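Lambda integrase (Enterobacteria phage lambda, PDB 1AE9) catalyses the site-specific recombination that integrates phage DNA into the host genome and, together with excisionase, excises the prophage, this chain being its catalytic domain. Local coordinates at residues T33-G38 against V55-T60. Residues are numbered along the deposited sequence; the frame is centred on the assembly and turned at random.
Sequences TGQRVG and VEQSKT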
loop_
_atom_site.group_PDB
_atom_site.type_symbol
_atom_site.label_atom_id
_atom_site.label_comp_id
_atom_site.label_asym_id
_atom_site.label_seq_id
_atom_site.Cartn_x
_atom_site.Cartn_y
_atom_site.Cartn_z
ATOM N N THR A 33 6.048 -20.738 -10.606
ATOM C CA THR A 33 6.426 -19.784 -11.656
ATOM C C THR A 33 7.668 -18.978 -11.276
ATOM O O THR A 33 8.317 -18.389 -12.142
ATOM C CB THR A 33 5.297 -18.767 -12.013
ATOM O OG1 THR A 33 5.117 -17.840 -10.933
ATOM C CG2 THR A 33 3.979 -19.473 -12.313
ATOM N N GLY A 34 7.975 -18.925 -9.980
ATOM C CA GLY A 34 9.125 -18.171 -9.506
ATOM C C GLY A 34 9.037 -16.656 -9.691
ATOM O O GLY A 34 10.042 -15.950 -9.518
ATOM N N GLN A 35 7.845 -16.139 -10.001
ATOM C CA GLN A 35 7.674 -14.703 -10.225
ATOM C C GLN A 35 7.448 -13.872 -8.962
ATOM O O GLN A 35 6.897 -14.360 -7.970
ATOM C CB GLN A 35 6.550 -14.459 -11.239
ATOM C CG GLN A 35 6.802 -15.108 -12.613
ATOM C CD GLN A 35 8.198 -14.813 -13.154
ATOM O OE1 GLN A 35 8.564 -13.654 -13.389
ATOM N NE2 GLN A 35 8.996 -15.857 -13.325
ATOM N N ARG A 36 7.917 -12.625 -8.988
ATOM C CA ARG A 36 7.760 -11.714 -7.858
ATOM C C ARG A 36 6.266 -11.535 -7.605
ATOM O O ARG A 36 5.469 -11.594 -8.548
ATOM C CB ARG A 36 8.386 -10.362 -8.174
ATOM C CG ARG A 36 9.898 -10.394 -8.386
ATOM C CD ARG A 36 10.423 -8.981 -8.567
ATOM N NE ARG A 36 11.862 -8.918 -8.823
ATOM C CZ ARG A 36 12.431 -9.163 -9.999
ATOM N NH1 ARG A 36 11.697 -9.505 -11.055
ATOM N NH2 ARG A 36 13.744 -9.029 -10.133
ATOM N N VAL A 37 5.891 -11.277 -6.351
ATOM C CA VAL A 37 4.487 -11.121 -5.981
ATOM C C VAL A 37 3.758 -10.035 -6.786
ATOM O O VAL A 37 2.594 -10.226 -7.180
ATOM C CB VAL A 37 4.303 -10.937 -4.437
ATOM C CG1 VAL A 37 4.945 -9.640 -3.953
ATOM C CG2 VAL A 37 2.815 -11.009 -4.062
ATOM N N GLY A 38 4.462 -8.942 -7.097
ATOM C CA GLY A 38 3.867 -7.871 -7.884
ATOM C C GLY A 38 3.410 -8.409 -9.226
ATOM O O GLY A 38 2.314 -8.097 -9.699
ATOM N N VAL A 55 4.849 -13.217 -19.346
ATOM C CA VAL A 55 5.067 -12.313 -18.234
ATOM C C VAL A 55 6.102 -11.237 -18.524
ATOM O O VAL A 55 7.225 -11.541 -18.948
ATOM C CB VAL A 55 5.557 -13.105 -16.976
ATOM C CG1 VAL A 55 5.984 -12.155 -15.860
ATOM C CG2 VAL A 55 4.465 -14.052 -16.482
ATOM N N GLU A 56 5.708 -9.978 -18.363
ATOM C CA GLU A 56 6.665 -8.891 -18.498
ATOM C C GLU A 56 6.826 -8.402 -17.072
ATOM O O GLU A 56 5.890 -7.861 -16.479
ATOM C CB GLU A 56 6.188 -7.734 -19.363
ATOM C CG GLU A 56 7.244 -6.625 -19.334
ATOM C CD GLU A 56 6.947 -5.446 -20.230
ATOM O OE1 GLU A 56 6.044 -5.536 -21.081
ATOM O OE2 GLU A 56 7.640 -4.419 -20.078
ATOM N N GLN A 57 7.997 -8.625 -16.504
ATOM C CA GLN A 57 8.244 -8.226 -15.139
ATOM C C GLN A 57 8.142 -6.718 -15.000
ATOM O O GLN A 57 8.813 -5.964 -15.712
ATOM C CB GLN A 57 9.594 -8.765 -14.688
ATOM C CG GLN A 57 9.688 -10.291 -14.868
ATOM C CD GLN A 57 10.940 -10.877 -14.269
ATOM O OE1 GLN A 57 11.915 -10.167 -14.023
ATOM N NE2 GLN A 57 10.913 -12.174 -13.999
ATOM N N SER A 58 7.282 -6.295 -14.076
ATOM C CA SER A 58 7.007 -4.889 -13.802
ATOM C C SER A 58 8.240 -4.068 -13.451
ATOM O O SER A 58 8.415 -2.951 -13.940
ATOM C CB SER A 58 5.976 -4.770 -12.664
ATOM O OG SER A 58 4.741 -5.385 -13.006
ATOM N N LYS A 59 9.096 -4.630 -12.611
ATOM C CA LYS A 59 10.291 -3.941 -12.164
ATOM C C LYS A 59 11.437 -3.883 -13.184
ATOM O O LYS A 59 11.990 -2.816 -13.451
ATOM C CB LYS A 59 10.771 -4.585 -10.860
ATOM C CG LYS A 59 12.019 -3.963 -10.246
ATOM C CD LYS A 59 12.544 -4.816 -9.082
ATOM C CE LYS A 59 13.859 -4.272 -8.518
ATOM N NZ LYS A 59 14.981 -4.310 -9.514
ATOM N N THR A 60 11.753 -5.025 -13.780
ATOM C CA THR A 60 12.872 -5.136 -14.712
ATOM C C THR A 60 12.581 -5.003 -16.200
ATOM O O THR A 60 13.491 -4.708 -16.976
ATOM C CB THR A 60 13.571 -6.483 -14.516
ATOM O OG1 THR A 60 12.655 -7.534 -14.868
ATOM C CG2 THR A 60 13.997 -6.649 -13.067
HETATM O O HOH W 1 14.582 -10.138 -12.644
#
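Two predicted active-site residues of the tyrosine recombinase domain, Arg36 and Lys59, meet where the turn before helix 37-42 faces the loop leaving strand 52-56, and the amide of Gln57 links Arg36 to Gln35. Gln57 NE2 donates to Gln35 OE1 at 2.8 Å; the donor lies in the carbonyl plane, on a lone pair, though the N-H...O angle of 143° is bent. Gln35 bends at chi2, which brings its NE2 to Thr33 O at 2.9 Å; both ends of this buried amide are bonded, which supports the modelled orientation. Gln57 OE1 accepts from two protein donors. Thr60 OG1 comes in on a lone pair of OE1 at 2.9 Å, whereas Arg36 NH1, 3.0 Å from Gln57 OE1, stands above the carbonyl plane. That oxygen is nevertheless within 1° of the guanidinium plane, and the two flat groups are perpendicular (90°). Water 1 accepts from Arg36 NH2 and lies within bonding distance of Gln57 OE1, which may help limit rotation of the guanidinium. Lys59 CD lies over one guanidinium face, 4.2 Å from Arg36 NE; its NZ turns to a salt bridge with Asp127 of the second subunit. Gln35 NE2 and Gln57 NE2 also donate to Leu154 O and Leu155 O, at the end of helix 148-155. Arg135, another predicted active-site residue, lies beside Arg36 and donates to Gly34 O, while Val55 CG1 packs on Gln35 OE1 and Val55, one residue before the end of strand 52-56, pairs through its backbone with Ile64 of strand 63-67.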